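Local coordinates for sialidase domain-containing protein (PDB 5HX0) that is of unknown function but folds as a six-bladed beta-propeller of the sialidase type, and may act on or bind carbohydrate as relatives do, at residues V48-N53 / V99-K104; I71-R76 / K107-E112; A145-D150 / Y197-E202. All blocks are in the same frame, centred on the assembly; numbering follows the deposited sequence.

Interaction 1: residues V48-N53 / V99-K104; sequences VVIYRN and VSVKSK
Val101 pushes its two methyls against a pair of consecutive side chains, Ile50 and Tyr51, on the strand facing it. CG2 of Val101 meets CG2 of Ile50 at 3.7 Å, a methyl-to-methyl touch. The other branch, Val101 CG1, comes obliquely to the Tyr51 ring and stops 4.4 Å from its CD1. That two neighbours on one strand should serve the same valine follows from a classic beta bulge: Ile50 and Tyr51 both face Ile394 across the sheet, and Ile50 takes the helical psi of -42° expected at the first bulge position. With chi1 of Ile50 at -67°, CG1 lies beside the backbone N and the methyl CG2 is anti to it; CG2 is the branch that meets Val101.

No hydrogen bond joins the two segments; the contact is wholly apolar and buried. The phenol end of Tyr51 is tied down by Arg77: NH2 of Arg77 is hydrogen-bonded to Tyr51 OH, while the Tyr51 ring meets that of Phe75 with the planes about 35° apart.

The contact lies on the seam where the propeller closes. Strand 42-51, from the start of the chain, is the outer edge of the last blade, pairing with strand 393-401 from the chain end; strand 97-103 belongs to the first blade, between strands 71-79 and 114-117.

Interaction 2: residues I71-R76 / K107-E112; sequences IVLAFR and KTWTPE
Trp109 turns CG anti to its own carbonyl carbon (chi1 -67°), which sends the indole back over the sheet to Ile71 and Leu73; in Ile71 a chi1 of -56° puts CG1 beside the backbone N and leaves the methyl CG2 anti to it, where it meets the indole. The loop carrying the tryptophan, between the third and fourth strands of the first propeller blade, resembles an Asp-box, the hairpin motif of sialidases. Ser103, Asp105, Gly106, Thr108 and Trp109 follow its pattern, though with one residue fewer than the usual spacing. As in that motif, the serine and aspartate side chains bind the turn: Asp105 OD1 accepts from the backbone N of both Lys107 and Thr108, and Ser103 OG is hydrogen-bonded to the carbonyl O of Thr108.

The tryptophan is the large hydrophobic residue that pins this turn to the blade. It is the far corner of the six-membered ring that works here. CH2 of Trp109 lies 3.7 Å from CG2 of Ile71, with the two side chains crossing at about a right angle, and the adjoining CZ3 sits 3.9 Å from CB of Leu73. Both aliphatic groups approach the ring obliquely. Ile71 and Leu73 are two positions apart on strand 71-79 and point the same way, so the indole corner bears on both.

Val101 and Ser103, on the intervening strand 97-103, also touch the indole, as does Ile50 of the last blade, so Trp109 reaches over one strand to the next and shares in the inter-blade seam. On the five-membered ring, NE1 of Trp109 gives a weak hydrogen bond to the carbonyl O of Gly106.

Interaction 3: residues A145-D150 / Y197-E202; sequences AFLRPD and YTAMGE
This is a small apolar contact between two connecting segments at the rim of the second blade, just where strand 137-145 runs out. Ala145 CB and Ala199 CB meet at 3.6 Å, methyl against methyl, each pointing at the other segment. Leu147, two residues further on, adds the second touch: its CG sits anti to the carbonyl carbon (chi1 -87°), and CD1 comes to 4.0 Å from the same Ala199 CB. On the 197-202 side the contact rests mainly on one alanine methyl; the methyls of Ala145 and Leu147 both meet it from one side, the three carbons forming a triangle.

Ala199 is presented by a compact, internally bonded turn. Thr198 to Gly201 form a type I beta turn, closed by a bond of 3.0 Å from Gly201 N to Thr198 O. The threonine hydroxyl adds an ST turn: Thr198 OG1 accepts from Met200 N at 3.0 Å and also from Glu202 N at 3.2 Å. A further bond of 2.7 Å, from Thr198 N to Glu202 O, ties the ends together. These bonds probably keep the turn that carries Ala199 in shape; no hydrogen bond crosses between the segments.

Phe84 of the second subunit packs on both Ala145 and Leu147, and Glu86 of that subunit accepts from the backbone N of Arg148, so the patch belongs partly to the dimer interface. Within its own chain, Ala145 pairs with Val166 of strand 165-175, which Ala199 also touches through Val166 and Leu168, while Arg148 is the N-cap of the short helix 149-154.

How the interactions relate
Interactions 1 and 2 are parts of one apolar cluster, their centres 3 Å apart. Their segments alternate along the chain: strands 71-79 and 97-103 are neighbours in the first blade, joined by Ser103 O and Ile71 N at 2.8 Å. Interaction 1 joins the last blade to the first; interaction 2 lies within the first blade and meets the last through Ile50, which touches both Leu73 and Trp109. Interaction 3 stands apart, its centre about 33 Å from both others, in the second blade and facing the second subunit; its nearest atoms are about 7 Å from interaction 2 and about 16 Å from interaction 1. No catalytic site is established to which any could be tied.

Interaction 1: residues V48-N53 / V99-K104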
loop_
_atom_site.group_PDB
_atom_site.type_symbol
_atom_site.label_atom_id
_atom_site.label_comp_id
_atom_site.label_asym_id
_atom_site.label_seq_id
_atom_site.Cartn_x
_atom_site.Cartn_y
_atom_site.Cartn_z
ATOM N N VAL A 48 -13.847 -22.202 -11.751
ATOM C CA VAL A 48 -14.089 -21.583 -10.451
ATOM C C VAL A 48 -13.808 -20.087 -10.537
ATOM O O VAL A 48 -13.083 -19.609 -11.413
ATOM C CB VAL A 48 -13.255 -22.225 -9.320
ATOM C CG1 VAL A 48 -13.545 -23.695 -9.245
ATOM C CG2 VAL A 48 -11.743 -21.992 -9.534
ATOM N N VAL A 49 -14.433 -19.343 -9.631
ATOM C CA VAL A 49 -14.121 -17.935 -9.415
ATOM C C VAL A 49 -13.280 -17.851 -8.147
ATOM O O VAL A 49 -13.662 -18.387 -7.103
ATOM C CB VAL A 49 -15.391 -17.074 -9.313
ATOM C CG1 VAL A 49 -15.015 -15.644 -8.922
ATOM C CG2 VAL A 49 -16.120 -17.055 -10.668
ATOM N N ILE A 50 -12.109 -17.234 -8.253
ATOM C CA ILE A 50 -11.138 -17.219 -7.175
ATOM C C ILE A 50 -11.205 -15.920 -6.382
ATOM O O ILE A 50 -11.167 -15.937 -5.154
ATOM C CB ILE A 50 -9.722 -17.472 -7.747
ATOM C CG1 ILE A 50 -9.642 -18.906 -8.284
ATOM C CG2 ILE A 50 -8.613 -17.181 -6.687
ATOM C CD1 ILE A 50 -8.284 -19.296 -8.848
ATOM N N TYR A 51 -11.337 -14.783 -7.061
ATOM C CA TYR A 51 -11.533 -13.509 -6.372
ATOM C C TYR A 51 -12.199 -12.545 -7.329
ATOM O O TYR A 51 -11.718 -12.358 -8.455
ATOM C CB TYR A 51 -10.221 -12.892 -5.864
ATOM C CG TYR A 51 -10.468 -11.526 -5.277
ATOM C CD1 TYR A 51 -11.039 -11.387 -4.018
ATOM C CD2 TYR A 51 -10.222 -10.366 -6.020
ATOM C CE1 TYR A 51 -11.312 -10.129 -3.498
ATOM C CE2 TYR A 51 -10.483 -9.109 -5.502
ATOM C CZ TYR A 51 -11.023 -8.996 -4.243
ATOM O OH TYR A 51 -11.284 -7.739 -3.731
ATOM N N ARG A 52 -13.298 -11.937 -6.875
ATOM C CA ARG A 52 -14.083 -11.031 -7.703
ATOM C C ARG A 52 -14.684 -9.945 -6.829
ATOM O O ARG A 52 -15.361 -10.245 -5.842
ATOM C CB ARG A 52 -15.209 -11.786 -8.435
ATOM C CG ARG A 52 -16.077 -10.871 -9.305
ATOM C CD ARG A 52 -17.332 -11.603 -9.827
ATOM N NE ARG A 52 -18.181 -10.768 -10.691
ATOM C CZ ARG A 52 -19.032 -9.832 -10.269
ATOM N NH1 ARG A 52 -19.155 -9.555 -8.983
ATOM N NH2 ARG A 52 -19.765 -9.161 -11.150
ATOM N N ASN A 53 -14.484 -8.693 -7.223
ATOM C CA ASN A 53 -15.071 -7.565 -6.507
ATOM C C ASN A 53 -15.200 -6.422 -7.507
ATOM O O ASN A 53 -14.194 -5.961 -8.051
ATOM C CB ASN A 53 -14.203 -7.165 -5.303
ATOM C CG ASN A 53 -14.815 -6.018 -4.499
ATOM O OD1 ASN A 53 -15.411 -5.109 -5.071
ATOM N ND2 ASN A 53 -14.667 -6.062 -3.164
ATOM N N VAL A 99 -1.337 -8.591 -3.784
ATOM C CA VAL A 99 -2.162 -9.210 -2.748
ATOM C C VAL A 99 -2.291 -10.704 -3.027
ATOM O O VAL A 99 -1.910 -11.197 -4.091
ATOM C CB VAL A 99 -3.562 -8.550 -2.653
ATOM C CG1 VAL A 99 -3.440 -7.049 -2.364
ATOM C CG2 VAL A 99 -4.343 -8.767 -3.912
ATOM N N SER A 100 -2.867 -11.428 -2.065
ATOM C CA SER A 100 -3.042 -12.869 -2.221
ATOM C C SER A 100 -4.368 -13.338 -1.640
ATOM O O SER A 100 -4.912 -12.728 -0.713
ATOM C CB SER A 100 -1.910 -13.663 -1.532
ATOM O OG SER A 100 -1.976 -13.458 -0.131
ATOM N N VAL A 101 -4.862 -14.461 -2.177
ATOM C CA VAL A 101 -5.909 -15.247 -1.539
ATOM C C VAL A 101 -5.385 -16.670 -1.449
ATOM O O VAL A 101 -4.405 -17.032 -2.109
ATOM C CB VAL A 101 -7.275 -15.197 -2.281
ATOM C CG1 VAL A 101 -7.914 -13.778 -2.157
ATOM C CG2 VAL A 101 -7.107 -15.586 -3.745
ATOM N N LYS A 102 -6.026 -17.473 -0.587
ATOM C CA LYS A 102 -5.516 -18.797 -0.221
ATOM C C LYS A 102 -6.629 -19.839 -0.265
ATOM O O LYS A 102 -7.814 -19.519 -0.136
ATOM C CB LYS A 102 -4.895 -18.783 1.193
ATOM C CG LYS A 102 -3.706 -17.845 1.318
ATOM C CD LYS A 102 -3.230 -17.712 2.778
ATOM C CE LYS A 102 -1.851 -17.009 2.793
ATOM N NZ LYS A 102 -1.353 -16.564 4.134
ATOM N N SER A 103 -6.223 -21.103 -0.425
ATOM C CA SER A 103 -7.163 -22.213 -0.566
ATOM C C SER A 103 -6.505 -23.494 -0.078
ATOM O O SER A 103 -5.290 -23.661 -0.185
ATOM C CB SER A 103 -7.603 -22.388 -2.034
ATOM O OG SER A 103 -8.479 -23.506 -2.189
ATOM N N LYS A 104 -7.317 -24.394 0.470
ATOM C CA LYS A 104 -6.856 -25.747 0.748
ATOM C C LYS A 104 -7.114 -26.703 -0.402
ATOM O O LYS A 104 -6.519 -27.781 -0.437
ATOM C CB LYS A 104 -7.535 -26.310 1.995
ATOM C CG LYS A 104 -7.158 -25.596 3.271
ATOM C CD LYS A 104 -8.087 -25.973 4.414
ATOM C CE LYS A 104 -7.980 -24.984 5.576
ATOM N NZ LYS A 104 -8.582 -23.655 5.249
#

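Interaction 2: residues I71-R76 / K107-E112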
loop_
_atom_site.group_PDB
_atom_site.type_symbol
_atom_site.label_atom_id
_atom_site.label_comp_id
_atom_site.label_asym_id
_atom_site.label_seq_id
_atom_site.Cartn_x
_atom_site.Cartn_y
_atom_site.Cartn_z
ATOM N N ILE A 71 -2.591 -23.507 -0.704
ATOM C CA ILE A 71 -2.385 -22.904 -2.008
ATOM C C ILE A 71 -2.404 -21.391 -1.835
ATOM O O ILE A 71 -3.346 -20.835 -1.259
ATOM C CB ILE A 71 -3.483 -23.362 -2.985
ATOM C CG1 ILE A 71 -3.526 -24.894 -3.052
ATOM C CG2 ILE A 71 -3.288 -22.730 -4.376
ATOM C CD1 ILE A 71 -4.870 -25.422 -3.536
ATOM N N VAL A 72 -1.366 -20.720 -2.320
ATOM C CA VAL A 72 -1.245 -19.269 -2.187
ATOM C C VAL A 72 -1.244 -18.682 -3.589
ATOM O O VAL A 72 -0.347 -18.981 -4.385
ATOM C CB VAL A 72 0.038 -18.868 -1.444
ATOM C CG1 VAL A 72 0.064 -17.323 -1.262
ATOM C CG2 VAL A 72 0.128 -19.584 -0.113
ATOM N N LEU A 73 -2.221 -17.830 -3.895
ATOM C CA LEU A 73 -2.284 -17.193 -5.207
ATOM C C LEU A 73 -2.113 -15.685 -5.051
ATOM O O LEU A 73 -2.899 -15.034 -4.349
ATOM C CB LEU A 73 -3.594 -17.533 -5.933
ATOM C CG LEU A 73 -3.826 -16.910 -7.325
ATOM C CD1 LEU A 73 -4.796 -17.788 -8.139
ATOM C CD2 LEU A 73 -4.382 -15.491 -7.263
ATOM N N ALA A 74 -1.102 -15.139 -5.733
ATOM C CA ALA A 74 -0.791 -13.708 -5.700
ATOM C C ALA A 74 -1.365 -13.054 -6.941
ATOM O O ALA A 74 -1.375 -13.665 -8.013
ATOM C CB ALA A 74 0.721 -13.476 -5.670
ATOM N N PHE A 75 -1.844 -11.818 -6.800
ATOM C CA PHE A 75 -2.308 -11.085 -7.969
ATOM C C PHE A 75 -2.187 -9.591 -7.716
ATOM O O PHE A 75 -1.945 -9.131 -6.594
ATOM C CB PHE A 75 -3.756 -11.468 -8.374
ATOM C CG PHE A 75 -4.798 -11.202 -7.304
ATOM C CD1 PHE A 75 -4.961 -12.089 -6.243
ATOM C CD2 PHE A 75 -5.634 -10.100 -7.383
ATOM C CE1 PHE A 75 -5.920 -11.883 -5.267
ATOM C CE2 PHE A 75 -6.609 -9.883 -6.410
ATOM C CZ PHE A 75 -6.756 -10.771 -5.357
ATOM N N ARG A 76 -2.299 -8.841 -8.804
ATOM C CA ARG A 76 -2.324 -7.385 -8.761
ATOM C C ARG A 76 -3.754 -6.933 -8.523
ATOM O O ARG A 76 -4.662 -7.322 -9.268
ATOM C CB ARG A 76 -1.817 -6.799 -10.087
ATOM C CG ARG A 76 -1.876 -5.248 -10.168
ATOM C CD ARG A 76 -1.560 -4.792 -11.607
ATOM N NE ARG A 76 -1.464 -3.326 -11.756
ATOM C CZ ARG A 76 -2.496 -2.527 -12.027
ATOM N NH1 ARG A 76 -3.732 -3.026 -12.158
ATOM N NH2 ARG A 76 -2.299 -1.217 -12.162
ATOM N N LYS A 107 -10.670 -24.739 -4.836
ATOM C CA LYS A 107 -12.070 -24.449 -5.101
ATOM C C LYS A 107 -12.656 -23.415 -4.150
ATOM O O LYS A 107 -13.388 -22.520 -4.580
ATOM C CB LYS A 107 -12.864 -25.756 -5.004
ATOM C CG LYS A 107 -14.331 -25.669 -5.301
ATOM C CD LYS A 107 -14.899 -27.081 -5.460
ATOM C CE LYS A 107 -16.356 -27.027 -5.880
ATOM N NZ LYS A 107 -16.588 -25.900 -6.831
ATOM N N THR A 108 -12.345 -23.527 -2.870
ATOM C CA THR A 108 -12.781 -22.599 -1.836
ATOM C C THR A 108 -11.646 -21.632 -1.516
ATOM O O THR A 108 -10.566 -22.065 -1.119
ATOM C CB THR A 108 -13.173 -23.403 -0.596
ATOM O OG1 THR A 108 -14.231 -24.288 -0.976
ATOM C CG2 THR A 108 -13.647 -22.479 0.523
ATOM N N TRP A 109 -11.899 -20.330 -1.654
ATOM C CA TRP A 109 -10.847 -19.333 -1.508
ATOM C C TRP A 109 -11.181 -18.343 -0.402
ATOM O O TRP A 109 -12.342 -17.974 -0.219
ATOM C CB TRP A 109 -10.632 -18.589 -2.826
ATOM C CG TRP A 109 -10.080 -19.520 -3.849
ATOM C CD1 TRP A 109 -10.783 -20.362 -4.653
ATOM C CD2 TRP A 109 -8.700 -19.750 -4.120
ATOM N NE1 TRP A 109 -9.919 -21.085 -5.434
ATOM C CE2 TRP A 109 -8.631 -20.732 -5.121
ATOM C CE3 TRP A 109 -7.511 -19.194 -3.631
ATOM C CZ2 TRP A 109 -7.415 -21.185 -5.650
ATOM C CZ3 TRP A 109 -6.305 -19.648 -4.148
ATOM C CH2 TRP A 109 -6.266 -20.633 -5.145
ATOM N N THR A 110 -10.145 -17.884 0.305
ATOM C CA THR A 110 -10.347 -16.839 1.310
ATOM C C THR A 110 -10.946 -15.596 0.653
ATOM O O THR A 110 -10.520 -15.205 -0.446
ATOM C CB THR A 110 -9.033 -16.482 2.003
ATOM O OG1 THR A 110 -8.044 -16.166 1.011
ATOM C CG2 THR A 110 -8.552 -17.653 2.869
ATOM N N PRO A 111 -11.957 -14.952 1.289
ATOM C CA PRO A 111 -12.657 -13.840 0.629
ATOM C C PRO A 111 -11.916 -12.515 0.651
ATOM O O PRO A 111 -12.119 -11.705 -0.254
ATOM C CB PRO A 111 -13.981 -13.735 1.417
ATOM C CG PRO A 111 -13.656 -14.302 2.770
ATOM C CD PRO A 111 -12.663 -15.416 2.504
ATOM N N GLU A 112 -11.085 -12.258 1.675
ATOM C CA GLU A 112 -10.425 -10.958 1.820
ATOM C C GLU A 112 -8.939 -11.081 1.493
ATOM O O GLU A 112 -8.213 -11.764 2.230
ATOM C CB GLU A 112 -10.607 -10.429 3.249
ATOM C CG GLU A 112 -10.144 -9.005 3.428
ATOM C CD GLU A 112 -11.047 -8.015 2.700
ATOM O OE1 GLU A 112 -12.233 -8.347 2.443
ATOM O OE2 GLU A 112 -10.567 -6.907 2.382
#

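Interaction 3: residues A145-D150 / Y197-E202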
loop_
_atom_site.group_PDB
_atom_site.type_symbol
_atom_site.label_atom_id
_atom_site.label_comp_id
_atom_site.label_asym_id
_atom_site.label_seq_id
_atom_site.Cartn_x
_atom_site.Cartn_y
_atom_site.Cartn_z
ATOM N N ALA A 145 5.835 4.775 -11.526
ATOM C CA ALA A 145 5.764 5.959 -10.682
ATOM C C ALA A 145 4.925 7.037 -11.357
ATOM O O ALA A 145 4.768 7.057 -12.579
ATOM C CB ALA A 145 7.179 6.480 -10.363
ATOM N N PHE A 146 4.380 7.948 -10.551
ATOM C CA PHE A 146 3.474 8.968 -11.068
ATOM C C PHE A 146 4.036 10.324 -10.681
ATOM O O PHE A 146 3.993 10.707 -9.514
ATOM C CB PHE A 146 2.050 8.742 -10.552
ATOM C CG PHE A 146 1.453 7.451 -11.071
ATOM C CD1 PHE A 146 1.823 6.233 -10.521
ATOM C CD2 PHE A 146 0.601 7.458 -12.161
ATOM C CE1 PHE A 146 1.319 5.018 -11.043
ATOM C CE2 PHE A 146 0.082 6.265 -12.675
ATOM C CZ PHE A 146 0.446 5.040 -12.105
ATOM N N LEU A 147 4.563 11.041 -11.662
ATOM C CA LEU A 147 5.335 12.242 -11.405
ATOM C C LEU A 147 4.534 13.481 -11.760
ATOM O O LEU A 147 3.621 13.443 -12.591
ATOM C CB LEU A 147 6.642 12.235 -12.203
ATOM C CG LEU A 147 7.844 11.541 -11.563
ATOM C CD1 LEU A 147 7.555 10.080 -11.296
ATOM C CD2 LEU A 147 9.069 11.687 -12.484
ATOM N N ARG A 148 4.903 14.582 -11.121
ATOM C CA ARG A 148 4.332 15.894 -11.381
ATOM C C ARG A 148 5.143 16.589 -12.459
ATOM O O ARG A 148 6.242 16.139 -12.801
ATOM C CB ARG A 148 4.295 16.690 -10.080
ATOM C CG ARG A 148 3.273 16.116 -9.122
ATOM C CD ARG A 148 3.365 16.707 -7.715
ATOM N NE ARG A 148 2.454 15.985 -6.834
ATOM C CZ ARG A 148 2.598 15.868 -5.514
ATOM N NH1 ARG A 148 3.637 16.426 -4.883
ATOM N NH2 ARG A 148 1.704 15.177 -4.826
ATOM N N PRO A 149 4.621 17.684 -13.041
ATOM C CA PRO A 149 5.283 18.256 -14.228
ATOM C C PRO A 149 6.738 18.630 -14.018
ATOM O O PRO A 149 7.549 18.412 -14.927
ATOM C CB PRO A 149 4.424 19.492 -14.542
ATOM C CG PRO A 149 3.076 19.137 -14.062
ATOM C CD PRO A 149 3.309 18.319 -12.799
ATOM N N ASP A 150 7.108 19.184 -12.862
ATOM C CA ASP A 150 8.519 19.506 -12.663
ATOM C C ASP A 150 9.373 18.242 -12.597
ATOM O O ASP A 150 10.534 18.254 -13.022
ATOM C CB ASP A 150 8.717 20.377 -11.415
ATOM C CG ASP A 150 7.958 19.866 -10.187
ATOM O OD1 ASP A 150 6.903 19.201 -10.331
ATOM O OD2 ASP A 150 8.418 20.163 -9.064
ATOM N N TYR A 197 16.360 4.428 -17.862
ATOM C CA TYR A 197 16.500 4.786 -16.457
ATOM C C TYR A 197 15.130 4.751 -15.788
ATOM O O TYR A 197 14.107 4.994 -16.432
ATOM C CB TYR A 197 17.114 6.189 -16.301
ATOM C CG TYR A 197 18.545 6.247 -16.796
ATOM C CD1 TYR A 197 19.598 5.909 -15.953
ATOM C CD2 TYR A 197 18.837 6.604 -18.102
ATOM C CE1 TYR A 197 20.914 5.926 -16.391
ATOM C CE2 TYR A 197 20.159 6.629 -18.559
ATOM C CZ TYR A 197 21.189 6.290 -17.692
ATOM O OH TYR A 197 22.502 6.310 -18.113
ATOM N N THR A 198 15.118 4.457 -14.483
ATOM C CA THR A 198 13.873 4.498 -13.719
ATOM C C THR A 198 13.392 5.936 -13.523
ATOM O O THR A 198 14.110 6.901 -13.765
ATOM C CB THR A 198 14.039 3.882 -12.330
ATOM O OG1 THR A 198 14.775 4.789 -11.494
ATOM C CG2 THR A 198 14.755 2.532 -12.386
ATOM N N ALA A 199 12.171 6.069 -12.990
ATOM C CA ALA A 199 11.657 7.396 -12.676
ATOM C C ALA A 199 12.482 8.116 -11.613
ATOM O O ALA A 199 12.267 9.312 -11.382
ATOM C CB ALA A 199 10.212 7.303 -12.211
HETATM N N MSE A 200 13.415 7.435 -10.963
HETATM C CA MSE A 200 14.182 8.088 -9.921
HETATM C C MSE A 200 15.628 8.196 -10.331
HETATM O O MSE A 200 16.496 8.451 -9.502
HETATM C CB MSE A 200 14.012 7.322 -8.604
HETATM C CG MSE A 200 12.536 6.944 -8.390
HETATM SE SE MSE A 200 12.107 6.355 -6.559
HETATM C CE MSE A 200 11.976 4.464 -6.983
ATOM N N GLY A 201 15.887 7.976 -11.619
ATOM C CA GLY A 201 17.200 8.203 -12.186
ATOM C C GLY A 201 18.185 7.061 -12.084
ATOM O O GLY A 201 19.357 7.255 -12.421
ATOM N N GLU A 202 17.764 5.886 -11.632
ATOM C CA GLU A 202 18.661 4.744 -11.556
ATOM C C GLU A 202 18.638 3.995 -12.883
ATOM O O GLU A 202 17.662 4.062 -13.633
ATOM C CB GLU A 202 18.240 3.803 -10.424
ATOM C CG GLU A 202 17.982 4.495 -9.092
ATOM C CD GLU A 202 19.235 4.602 -8.238
ATOM O OE1 GLU A 202 20.018 3.625 -8.206
ATOM O OE2 GLU A 202 19.442 5.664 -7.603
#